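Long-range contacts in RNA-dependent RNA polymerase (Farallon virus, PDB 6DX5), which probably acts as the viral RNA-directed RNA polymerase, of which this chain is the N-terminal OTU-type cysteine protease domain, a deubiquitinase module: residues F42-F46 / L136-I140; A64-W68 / G109-L114; E70-A74 / D127-M131. All blocks are in the same frame, centred on the assembly; numbering follows the deposited sequence.

Contact 1 of 3, residues F42-F46 / L136-I140; sequences FAYLF and LNVTI
The shortest polar bond here is the helical one from F46 N to F42 O, 2.8 Å, which sets F42 and F46 one turn apart on the same side of helix 37-47, so that both rings reach the loop 136-140. Everything that crosses between the segments is apolar. With CG of F42 anti to the backbone N (chi1 -175°), the ring is carried away from its helix and approaches L136 from the opposite direction. L136 CD1 is shared by the two phenylalanines: it lies 3.6 Å from F42 CE2, and it also stands over one face of the F46 ring, 4.2 Å from the centroid and 20° off the normal, a CH-pi contact displaced toward the rim. V138 divides its methyls in a similar way. Its CG2 meets the edge of the F42 ring at CZ (4.1 Å), while CG1 approaches F46 CE1 at 4.1 Å. I140 crosses F42 at about a right angle, and its terminal CD1 comes to 3.5 Å from F42 CE1. The F42 and I140 ends of the contact are buried and both also touch L132, whereas F46 and L136 remain partly exposed; F46 packs edge-to-face on F166. N137, with positive phi, is the C-prime residue of a Schellman motif that closes helix 126-136 and redirects the chain into strand 140-145. The arrangement is thus a helix packed against a helix-to-strand turn beside the central sheet of the OTU cysteine protease fold, in which the helix equivalent to 37-47 typically carries the nucleophile at its start.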
ATOM      1  N   PHE A  42     -10.567  -6.032  15.063  1.00 21.63           N
ATOM      2  CA  PHE A  42      -9.728  -7.180  15.392  1.00 18.72           C
ATOM      3  C   PHE A  42     -10.072  -7.686  16.791  1.00 21.51           C
ATOM      4  O   PHE A  42     -10.229  -8.893  16.998  1.00 20.69           O
ATOM      5  CB  PHE A  42      -8.220  -6.830  15.240  1.00 17.95           C
ATOM      6  CG  PHE A  42      -7.328  -8.011  15.441  1.00 21.43           C
ATOM      7  CD1 PHE A  42      -7.138  -8.938  14.427  1.00 22.35           C
ATOM      8  CD2 PHE A  42      -6.733  -8.237  16.667  1.00 23.22           C
ATOM      9  CE1 PHE A  42      -6.327 -10.062  14.628  1.00 28.46           C
ATOM     10  CE2 PHE A  42      -5.926  -9.368  16.897  1.00 22.16           C
ATOM     11  CZ  PHE A  42      -5.718 -10.279  15.865  1.00 25.33           C
ATOM     12  N   ALA A  43     -10.285  -6.788  17.752  1.00 19.99           N
ATOM     13  CA  ALA A  43     -10.631  -7.281  19.079  1.00 18.28           C
ATOM     14  C   ALA A  43     -11.934  -8.105  19.043  1.00 21.43           C
ATOM     15  O   ALA A  43     -12.082  -9.110  19.757  1.00 25.76           O
ATOM     16  CB  ALA A  43     -10.733  -6.095  20.054  1.00 19.04           C
ATOM     17  N   TYR A  44     -12.887  -7.717  18.205  1.00 19.47           N
ATOM     18  CA  TYR A  44     -14.117  -8.494  18.146  1.00 17.25           C
ATOM     19  C   TYR A  44     -13.845  -9.921  17.682  1.00 22.41           C
ATOM     20  O   TYR A  44     -14.363 -10.881  18.273  1.00 20.87           O
ATOM     21  CB  TYR A  44     -15.144  -7.824  17.239  1.00 19.08           C
ATOM     22  CG  TYR A  44     -16.382  -8.678  17.178  1.00 21.06           C
ATOM     23  CD1 TYR A  44     -17.373  -8.585  18.157  1.00 25.20           C
ATOM     24  CD2 TYR A  44     -16.557  -9.589  16.154  1.00 20.53           C
ATOM     25  CE1 TYR A  44     -18.525  -9.388  18.110  1.00 25.51           C
ATOM     26  CE2 TYR A  44     -17.715 -10.389  16.087  1.00 27.07           C
ATOM     27  CZ  TYR A  44     -18.682 -10.283  17.063  1.00 30.17           C
ATOM     28  OH  TYR A  44     -19.820 -11.070  16.956  1.00 32.45           O
ATOM     29  N   LEU A  45     -13.019 -10.094  16.630  1.00 19.04           N
ATOM     30  CA  LEU A  45     -12.754 -11.449  16.138  1.00 24.20           C
ATOM     31  C   LEU A  45     -11.867 -12.216  17.096  1.00 30.12           C
ATOM     32  O   LEU A  45     -12.079 -13.408  17.327  1.00 28.32           O
ATOM     33  CB  LEU A  45     -12.071 -11.425  14.776  1.00 29.84           C
ATOM     34  CG  LEU A  45     -12.920 -10.775  13.696  1.00 35.54           C
ATOM     35  CD1 LEU A  45     -12.172 -10.681  12.363  1.00 29.54           C
ATOM     36  CD2 LEU A  45     -14.195 -11.604  13.574  1.00 35.28           C
ATOM     37  N   PHE A  46     -10.857 -11.547  17.653  1.00 22.20           N
ATOM     38  CA  PHE A  46      -9.825 -12.266  18.355  1.00 21.38           C
ATOM     39  C   PHE A  46     -10.231 -12.540  19.800  1.00 27.22           C
ATOM     40  O   PHE A  46      -9.955 -13.630  20.318  1.00 26.83           O
ATOM     41  CB  PHE A  46      -8.517 -11.460  18.307  1.00 26.43           C
ATOM     42  CG  PHE A  46      -7.278 -12.270  18.732  1.00 26.17           C
ATOM     43  CD1 PHE A  46      -6.791 -13.299  17.925  1.00 23.28           C
ATOM     44  CD2 PHE A  46      -6.635 -12.001  19.924  1.00 28.72           C
ATOM     45  CE1 PHE A  46      -5.679 -14.062  18.316  1.00 28.89           C
ATOM     46  CE2 PHE A  46      -5.496 -12.732  20.310  1.00 31.38           C
ATOM     47  CZ  PHE A  46      -5.018 -13.775  19.509  1.00 24.40           C
ATOM     48  N   LEU A 136       1.094 -11.798  17.245  1.00 27.50           N
ATOM     49  CA  LEU A 136       0.255 -12.890  17.750  1.00 27.79           C
ATOM     50  C   LEU A 136       0.400 -14.158  16.929  1.00 28.00           C
ATOM     51  O   LEU A 136      -0.250 -15.143  17.250  1.00 26.08           O
ATOM     52  CB  LEU A 136      -1.224 -12.484  17.782  1.00 21.54           C
ATOM     53  CG  LEU A 136      -1.470 -11.218  18.581  1.00 24.55           C
ATOM     54  CD1 LEU A 136      -2.840 -10.609  18.267  1.00 19.81           C
ATOM     55  CD2 LEU A 136      -1.336 -11.564  20.075  1.00 22.16           C
ATOM     56  N   ASN A 137       1.234 -14.158  15.879  1.00 23.28           N
ATOM     57  CA  ASN A 137       1.391 -15.316  14.981  1.00 29.97           C
ATOM     58  C   ASN A 137       0.064 -15.732  14.329  1.00 28.11           C
ATOM     59  O   ASN A 137      -0.308 -16.901  14.349  1.00 28.70           O
ATOM     60  CB  ASN A 137       2.015 -16.509  15.726  1.00 31.16           C
ATOM     61  CG  ASN A 137       2.427 -17.605  14.784  1.00 41.31           C
ATOM     62  OD1 ASN A 137       2.694 -17.347  13.591  1.00 49.42           O
ATOM     63  ND2 ASN A 137       2.494 -18.831  15.289  1.00 42.98           N
ATOM     64  N   VAL A 138      -0.677 -14.763  13.786  1.00 30.02           N
ATOM     65  CA  VAL A 138      -1.951 -15.037  13.130  1.00 29.69           C
ATOM     66  C   VAL A 138      -1.915 -14.395  11.761  1.00 33.08           C
ATOM     67  O   VAL A 138      -1.006 -13.625  11.435  1.00 27.55           O
ATOM     68  CB  VAL A 138      -3.185 -14.519  13.894  1.00 23.43           C
ATOM     69  CG1 VAL A 138      -3.306 -15.194  15.211  1.00 20.59           C
ATOM     70  CG2 VAL A 138      -3.170 -12.962  14.044  1.00 19.10           C
ATOM     71  N   THR A 139      -2.929 -14.734  10.960  1.00 23.97           N
ATOM     72  CA  THR A 139      -3.143 -14.140   9.658  1.00 23.33           C
ATOM     73  C   THR A 139      -4.319 -13.170   9.716  1.00 25.12           C
ATOM     74  O   THR A 139      -5.415 -13.520  10.200  1.00 26.93           O
ATOM     75  CB  THR A 139      -3.372 -15.240   8.636  1.00 26.00           C
ATOM     76  OG1 THR A 139      -2.186 -16.037   8.609  1.00 29.57           O
ATOM     77  CG2 THR A 139      -3.603 -14.658   7.238  1.00 24.20           C
ATOM     78  N   ILE A 140      -4.105 -11.962   9.211  1.00 23.56           N
ATOM     79  CA  ILE A 140      -5.171 -10.968   9.126  1.00 22.62           C
ATOM     80  C   ILE A 140      -5.379 -10.657   7.654  1.00 26.55           C
ATOM     81  O   ILE A 140      -4.403 -10.379   6.935  1.00 27.33           O
ATOM     82  CB  ILE A 140      -4.835  -9.695   9.928  1.00 19.73           C
ATOM     83  CG1 ILE A 140      -4.646 -10.060  11.357  1.00 22.32           C
ATOM     84  CG2 ILE A 140      -6.001  -8.639   9.855  1.00 20.88           C
ATOM     85  CD1 ILE A 140      -4.017  -8.915  12.220  1.00 19.89           C
TER

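Contact 2 of 3, residues A64-W68 / G109-L114; sequences ARQHW and GLDLYL
W68 and L110 form the tight part of this contact, with the indole lying across the helix 103-117. L110 CB sits almost exactly above the five-membered ring of W68, 3.5 Å from its centroid and only 3° off the normal, a CH-pi contact. The L110 side chain slides past the indole in the opposite direction, bringing CD1 to 3.6 Å from W68 CE3. A chi1 of -179° swings the indole of W68 to the side away from its own amide N, far enough over the helix for its six-membered ring to come near the main chain of G109, with CZ2 3.7 Å from G109 C. At the far end of the indole, W68 CH2 meets Y113 CB at 3.6 Å. The two rings are inclined by 29° but slid apart, with centroids 5.6 Å from each other, so their overlap is slight. A64 adds a smaller contact, its CB 4.0 Å from Y113 CE2.

The solvent side is looser. The exposed R65 runs its extended chain obliquely past L114: R65 CG approaches L114 CD1 at 3.8 Å, and L114 CD2 lies over one face of the guanidinium. This is contact with the aliphatic stem and the flat of the group, not a charge pairing.

W68 NE1 lies 3.4 Å from L110 N, but both are donors; the indole proton goes instead to N79 OD1. The end of helix 53-66 with the turn after it is therefore joined to helix 103-117 by dispersion and CH-pi contact, while the polar ends of W68 and Y113 are satisfied by N79 of helix 72-86 and E128 of helix 126-136.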
ATOM      1  N   ALA A  64       5.809  -3.078  18.362  1.00 21.06           N
ATOM      2  CA  ALA A  64       6.654  -2.152  17.609  1.00 26.86           C
ATOM      3  C   ALA A  64       7.880  -1.692  18.414  1.00 23.46           C
ATOM      4  O   ALA A  64       8.972  -1.563  17.856  1.00 29.62           O
ATOM      5  CB  ALA A  64       5.837  -0.956  17.160  1.00 23.69           C
ATOM      6  N   ARG A  65       7.731  -1.447  19.724  1.00 27.95           N
ATOM      7  CA  ARG A  65       8.866  -1.040  20.562  1.00 31.22           C
ATOM      8  C   ARG A  65       9.971  -2.090  20.529  1.00 34.95           C
ATOM      9  O   ARG A  65      11.161  -1.769  20.544  1.00 32.80           O
ATOM     10  CB  ARG A  65       8.432  -0.823  22.016  1.00 36.00           C
ATOM     11  CG  ARG A  65       7.551   0.396  22.260  1.00 47.47           C
ATOM     12  CD  ARG A  65       7.325   0.730  23.769  1.00 51.40           C
ATOM     13  NE  ARG A  65       6.235   1.703  23.901  1.00 56.28           N
ATOM     14  CZ  ARG A  65       4.944   1.374  24.045  1.00 58.50           C
ATOM     15  NH1 ARG A  65       4.583   0.092  24.133  1.00 48.98           N
ATOM     16  NH2 ARG A  65       4.008   2.326  24.133  1.00 58.09           N
ATOM     17  N   GLN A  66       9.591  -3.346  20.493  1.00 35.64           N
ATOM     18  CA  GLN A  66      10.542  -4.437  20.582  1.00 37.00           C
ATOM     19  C   GLN A  66      11.039  -4.915  19.215  1.00 39.67           C
ATOM     20  O   GLN A  66      12.123  -5.490  19.138  1.00 33.87           O
ATOM     21  CB  GLN A  66       9.854  -5.559  21.360  1.00 34.38           C
ATOM     22  CG  GLN A  66      10.715  -6.567  21.946  1.00 39.99           C
ATOM     23  CD  GLN A  66      11.865  -5.959  22.716  1.00 45.31           C
ATOM     24  OE1 GLN A  66      12.949  -6.536  22.716  1.00 47.67           O
ATOM     25  NE2 GLN A  66      11.634  -4.824  23.408  1.00 44.27           N
ATOM     26  N   HIS A  67      10.275  -4.690  18.142  1.00 29.64           N
ATOM     27  CA  HIS A  67      10.555  -5.260  16.828  1.00 34.51           C
ATOM     28  C   HIS A  67      10.472  -4.210  15.750  1.00 31.79           C
ATOM     29  O   HIS A  67       9.950  -4.449  14.660  1.00 30.52           O
ATOM     30  CB  HIS A  67       9.605  -6.407  16.515  1.00 29.99           C
ATOM     31  CG  HIS A  67       9.631  -7.483  17.542  1.00 43.97           C
ATOM     32  ND1 HIS A  67      10.378  -8.630  17.402  1.00 45.23           N
ATOM     33  CD2 HIS A  67       9.006  -7.586  18.733  1.00 31.31           C
ATOM     34  CE1 HIS A  67      10.205  -9.399  18.463  1.00 34.64           C
ATOM     35  NE2 HIS A  67       9.384  -8.785  19.293  1.00 41.96           N
ATOM     36  N   TRP A  68      10.987  -3.023  16.049  1.00 30.94           N
ATOM     37  CA  TRP A  68      10.789  -1.893  15.156  1.00 34.34           C
ATOM     38  C   TRP A  68      11.234  -2.239  13.745  1.00 30.72           C
ATOM     39  O   TRP A  68      10.559  -1.890  12.774  1.00 34.43           O
ATOM     40  CB  TRP A  68      11.525  -0.663  15.705  1.00 32.75           C
ATOM     41  CG  TRP A  68      11.348   0.575  14.838  1.00 34.83           C
ATOM     42  CD1 TRP A  68      12.344   1.382  14.348  1.00 33.64           C
ATOM     43  CD2 TRP A  68      10.103   1.135  14.376  1.00 26.94           C
ATOM     44  NE1 TRP A  68      11.803   2.409  13.611  1.00 29.30           N
ATOM     45  CE2 TRP A  68      10.430   2.282  13.619  1.00 35.97           C
ATOM     46  CE3 TRP A  68       8.750   0.784  14.542  1.00 30.00           C
ATOM     47  CZ2 TRP A  68       9.445   3.099  13.013  1.00 31.16           C
ATOM     48  CZ3 TRP A  68       7.746   1.589  13.925  1.00 28.51           C
ATOM     49  CH2 TRP A  68       8.113   2.729  13.178  1.00 33.11           C
ATOM     50  N   GLY A 109      12.998   7.137  14.612  1.00 37.51           N
ATOM     51  CA  GLY A 109      11.806   6.808  13.828  1.00 28.41           C
ATOM     52  C   GLY A 109      10.752   6.143  14.686  1.00 33.28           C
ATOM     53  O   GLY A 109       9.568   6.487  14.633  1.00 32.33           O
ATOM     54  N   LEU A 110      11.174   5.200  15.518  1.00 29.87           N
ATOM     55  CA  LEU A 110      10.236   4.546  16.420  1.00 30.36           C
ATOM     56  C   LEU A 110       9.612   5.543  17.382  1.00 31.49           C
ATOM     57  O   LEU A 110       8.399   5.505  17.609  1.00 35.90           O
ATOM     58  CB  LEU A 110      10.942   3.421  17.167  1.00 29.10           C
ATOM     59  CG  LEU A 110      10.153   2.903  18.357  1.00 32.72           C
ATOM     60  CD1 LEU A 110       8.926   2.167  17.843  1.00 29.02           C
ATOM     61  CD2 LEU A 110      11.069   1.981  19.222  1.00 33.20           C
ATOM     62  N   ASP A 111      10.419   6.453  17.946  1.00 36.89           N
ATOM     63  CA  ASP A 111       9.861   7.459  18.857  1.00 38.26           C
ATOM     64  C   ASP A 111       8.839   8.371  18.155  1.00 42.87           C
ATOM     65  O   ASP A 111       7.820   8.735  18.759  1.00 38.48           O
ATOM     66  CB  ASP A 111      10.968   8.297  19.508  1.00 39.10           C
ATOM     67  CG  ASP A 111      11.930   7.455  20.385  1.00 61.86           C
ATOM     68  OD1 ASP A 111      13.130   7.817  20.429  1.00 76.35           O
ATOM     69  OD2 ASP A 111      11.517   6.440  21.011  1.00 65.06           O
ATOM     70  N   LEU A 112       9.092   8.754  16.890  1.00 33.14           N
ATOM     71  CA  LEU A 112       8.091   9.518  16.160  1.00 36.71           C
ATOM     72  C   LEU A 112       6.807   8.703  15.977  1.00 41.23           C
ATOM     73  O   LEU A 112       5.701   9.223  16.167  1.00 43.09           O
ATOM     74  CB  LEU A 112       8.638   9.970  14.811  1.00 33.61           C
ATOM     75  CG  LEU A 112       9.814  10.978  14.864  1.00 43.43           C
ATOM     76  CD1 LEU A 112      10.415  11.184  13.478  1.00 45.53           C
ATOM     77  CD2 LEU A 112       9.416  12.303  15.472  1.00 45.03           C
ATOM     78  N   TYR A 113       6.936   7.425  15.609  1.00 41.45           N
ATOM     79  CA  TYR A 113       5.758   6.579  15.456  1.00 34.96           C
ATOM     80  C   TYR A 113       4.956   6.543  16.748  1.00 31.04           C
ATOM     81  O   TYR A 113       3.743   6.764  16.739  1.00 27.34           O
ATOM     82  CB  TYR A 113       6.150   5.153  15.026  1.00 32.12           C
ATOM     83  CG  TYR A 113       4.993   4.167  15.142  1.00 32.51           C
ATOM     84  CD1 TYR A 113       3.933   4.198  14.236  1.00 33.82           C
ATOM     85  CD2 TYR A 113       4.940   3.241  16.172  1.00 32.63           C
ATOM     86  CE1 TYR A 113       2.857   3.343  14.363  1.00 27.94           C
ATOM     87  CE2 TYR A 113       3.862   2.371  16.304  1.00 28.04           C
ATOM     88  CZ  TYR A 113       2.846   2.426  15.378  1.00 28.89           C
ATOM     89  OH  TYR A 113       1.779   1.577  15.497  1.00 29.34           O
ATOM     90  N   LEU A 114       5.617   6.248  17.873  1.00 30.27           N
ATOM     91  CA  LEU A 114       4.924   6.168  19.153  1.00 26.66           C
ATOM     92  C   LEU A 114       4.263   7.496  19.522  1.00 35.72           C
ATOM     93  O   LEU A 114       3.173   7.505  20.107  1.00 38.61           O
ATOM     94  CB  LEU A 114       5.906   5.746  20.258  1.00 33.22           C
ATOM     95  CG  LEU A 114       6.432   4.344  20.022  1.00 32.99           C
ATOM     96  CD1 LEU A 114       7.460   3.987  21.029  1.00 28.12           C
ATOM     97  CD2 LEU A 114       5.207   3.401  20.067  1.00 32.70           C
TER

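Contact 3 of 3, residues E70-A74 / D127-M131; sequences ECHGA and DEAEM
Hydrogen bonding centres on E130, whose carboxylate reaches the first turn of helix 72-86. The side chain leaves its helix fully stretched, with chi1 at 169° and an extended chain beyond, which delivers OE1 to G73 N at 2.8 Å. The N-H...O angle of 164° and the use of the syn lone pair make this a well-formed bond. A water extends the grip: it donates to E130 OE1 (2.6 Å) and to D127 O (3.0 Å), and accepts from A74 N (3.1 Å). Two successive amides of the helix start are thus met, one directly and one through water, by groups of helix 126-136.

C71 occupies the N-cap position of helix 72-86 and is the centre of an inverse gamma turn, so the chain bends sharply just before the G73 amide that E130 accepts from. A buried carboxylate facing a helix N-terminus is a favourable electrostatic arrangement and would probably help E130 stay ionised. In the OTU domain this ties the start of one helix to the side of another, E130 also lying against F157 of the central sheet.

Van der Waals contact of polar groups comes next. E130 OE2 lies at the edge of the H72 ring, in its plane and 3.4 Å from CD2, with ring and carboxylate planes 31° apart. At the subunit interface H72 also meets Y80 of the second subunit edge-to-face. D127 lays its carboxylate along the backbone of G73 and A74, OD2 being 3.5 Å from A74 CA; that same oxygen faces a bound DTT, probably from the crystallisation liquor, at a distance too short to be trusted in detail.

Apolar contact belongs to M131. Its CG touches C71 SG at 3.8 Å, and at the end of the extended chain CE reaches A74 CB, also at 3.8 Å.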
ATOM      1  N   GLU A  70      10.957  -4.879  12.068  1.00 35.35           N
ATOM      2  CA  GLU A  70      10.030  -5.743  11.345  1.00 35.30           C
ATOM      3  C   GLU A  70       8.721  -5.030  11.031  1.00 34.60           C
ATOM      4  O   GLU A  70       7.861  -5.605  10.353  1.00 34.78           O
ATOM      5  CB  GLU A  70       9.756  -7.038  12.141  1.00 34.66           C
ATOM      6  CG  GLU A  70      11.021  -7.802  12.526  1.00 51.69           C
ATOM      7  CD  GLU A  70      11.934  -8.032  11.314  1.00 73.86           C
ATOM      8  OE1 GLU A  70      13.117  -7.563  11.355  1.00 83.55           O
ATOM      9  OE2 GLU A  70      11.455  -8.635  10.305  1.00 75.47           O
ATOM     10  N   CYS A  71       8.568  -3.783  11.481  1.00 28.13           N
ATOM     11  CA  CYS A  71       7.356  -3.000  11.239  1.00 28.57           C
ATOM     12  C   CYS A  71       7.514  -2.271   9.915  1.00 27.75           C
ATOM     13  O   CYS A  71       7.642  -1.040   9.860  1.00 31.19           O
ATOM     14  CB  CYS A  71       7.106  -2.028  12.383  1.00 23.79           C
ATOM     15  SG  CYS A  71       6.893  -2.954  13.886  1.00 30.04           S
ATOM     16  N   HIS A  72       7.479  -3.067   8.828  1.00 25.71           N
ATOM     17  CA  HIS A  72       7.899  -2.551   7.531  1.00 29.32           C
ATOM     18  C   HIS A  72       7.029  -1.395   7.075  1.00 34.92           C
ATOM     19  O   HIS A  72       7.551  -0.393   6.584  1.00 27.12           O
ATOM     20  CB  HIS A  72       7.914  -3.674   6.511  1.00 29.99           C
ATOM     21  CG  HIS A  72       8.913  -4.717   6.851  1.00 37.58           C
ATOM     22  ND1 HIS A  72      10.264  -4.549   6.612  1.00 42.68           N
ATOM     23  CD2 HIS A  72       8.782  -5.900   7.490  1.00 33.82           C
ATOM     24  CE1 HIS A  72      10.918  -5.611   7.047  1.00 41.30           C
ATOM     25  NE2 HIS A  72      10.041  -6.449   7.580  1.00 40.60           N
ATOM     26  N   GLY A  73       5.705  -1.506   7.232  1.00 34.74           N
ATOM     27  CA  GLY A  73       4.837  -0.415   6.809  1.00 32.09           C
ATOM     28  C   GLY A  73       5.139   0.868   7.571  1.00 35.86           C
ATOM     29  O   GLY A  73       5.412   1.910   6.978  1.00 34.14           O
ATOM     30  N   ALA A  74       5.123   0.807   8.907  1.00 33.06           N
ATOM     31  CA  ALA A  74       5.285   2.044   9.668  1.00 30.60           C
ATOM     32  C   ALA A  74       6.718   2.580   9.583  1.00 30.00           C
ATOM     33  O   ALA A  74       6.919   3.795   9.442  1.00 28.47           O
ATOM     34  CB  ALA A  74       4.870   1.827  11.124  1.00 28.42           C
ATOM     35  N   ASP A 127      -0.745  -0.504   9.145  1.00 25.27           N
ATOM     36  CA  ASP A 127       0.561  -0.558   9.820  1.00 29.25           C
ATOM     37  C   ASP A 127       0.459  -1.426  11.055  1.00 28.03           C
ATOM     38  O   ASP A 127       1.365  -2.198  11.361  1.00 28.01           O
ATOM     39  CB  ASP A 127       1.043   0.831  10.222  1.00 33.56           C
ATOM     40  CG  ASP A 127       1.542   1.674   9.040  1.00 43.40           C
ATOM     41  OD1 ASP A 127       1.589   1.225   7.852  1.00 45.33           O
ATOM     42  OD2 ASP A 127       1.888   2.837   9.341  1.00 50.26           O
ATOM     43  N   GLU A 128      -0.666  -1.362  11.742  1.00 23.04           N
ATOM     44  CA  GLU A 128      -0.837  -2.171  12.941  1.00 22.11           C
ATOM     45  C   GLU A 128      -1.338  -3.589  12.620  1.00 24.13           C
ATOM     46  O   GLU A 128      -0.999  -4.517  13.369  1.00 25.75           O
ATOM     47  CB  GLU A 128      -1.769  -1.467  13.931  1.00 22.94           C
ATOM     48  CG  GLU A 128      -1.125  -0.199  14.569  1.00 20.90           C
ATOM     49  CD  GLU A 128      -1.150   1.009  13.637  1.00 35.62           C
ATOM     50  OE1 GLU A 128      -0.220   1.867  13.774  1.00 25.09           O
ATOM     51  OE2 GLU A 128      -2.102   1.106  12.788  1.00 25.39           O
ATOM     52  N   ALA A 129      -2.101  -3.803  11.527  1.00 19.09           N
ATOM     53  CA  ALA A 129      -2.372  -5.180  11.085  1.00 27.45           C
ATOM     54  C   ALA A 129      -1.066  -5.973  10.934  1.00 24.26           C
ATOM     55  O   ALA A 129      -0.974  -7.132  11.345  1.00 24.82           O
ATOM     56  CB  ALA A 129      -3.139  -5.195   9.753  1.00 18.68           C
ATOM     57  N   GLU A 130      -0.055  -5.372  10.333  1.00 23.14           N
ATOM     58  CA  GLU A 130       1.200  -6.067  10.177  1.00 26.01           C
ATOM     59  C   GLU A 130       1.796  -6.433  11.537  1.00 29.62           C
ATOM     60  O   GLU A 130       2.359  -7.527  11.715  1.00 25.73           O
ATOM     61  CB  GLU A 130       2.146  -5.180   9.377  1.00 23.87           C
ATOM     62  CG  GLU A 130       3.548  -5.655   9.352  1.00 27.74           C
ATOM     63  CD  GLU A 130       4.455  -4.828   8.425  1.00 36.42           C
ATOM     64  OE1 GLU A 130       4.208  -3.599   8.219  1.00 32.00           O
ATOM     65  OE2 GLU A 130       5.414  -5.462   7.857  1.00 39.28           O
ATOM     66  N   MET A 131       1.708  -5.518  12.505  1.00 23.00           N
ATOM     67  CA  MET A 131       2.308  -5.756  13.817  1.00 22.62           C
ATOM     68  C   MET A 131       1.587  -6.887  14.526  1.00 25.58           C
ATOM     69  O   MET A 131       2.224  -7.792  15.085  1.00 28.08           O
ATOM     70  CB  MET A 131       2.228  -4.468  14.633  1.00 22.44           C
ATOM     71  CG  MET A 131       3.094  -3.312  13.993  1.00 25.53           C
ATOM     72  SD  MET A 131       2.798  -1.791  14.881  1.00 26.61           S
ATOM     73  CE  MET A 131       3.620  -0.562  13.754  1.00 25.72           C
TER
HETATM   74  O   HOH W   1       4.140  -1.914  10.136  1.00 30.19           O

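Overall arrangement
Contact 3 lies between the other two: its centre is about 10 Å from that of contact 2 and about 14 Å from that of contact 1, while contacts 1 and 2 are about 21 Å apart between centres and do not touch. Contacts 2 and 3 meet through A64 CA and C71 SG, 3.8 Å apart, and through Y113 OH and E128 OE1, 2.7 Å apart, a probable hydrogen bond. Contact 1 joins contact 3 where I140 CD1 packs 3.6 Å from A129 O. Along the chain, contacts 2 and 3 interlace, and both fall inside the loop closed by contact 1. D127 of contact 3 lines a pocket with Y78, Y122 and W123 that holds DTT, probably from the crystallisation liquor; the Y113 side chain is about 5 Å from a DTT.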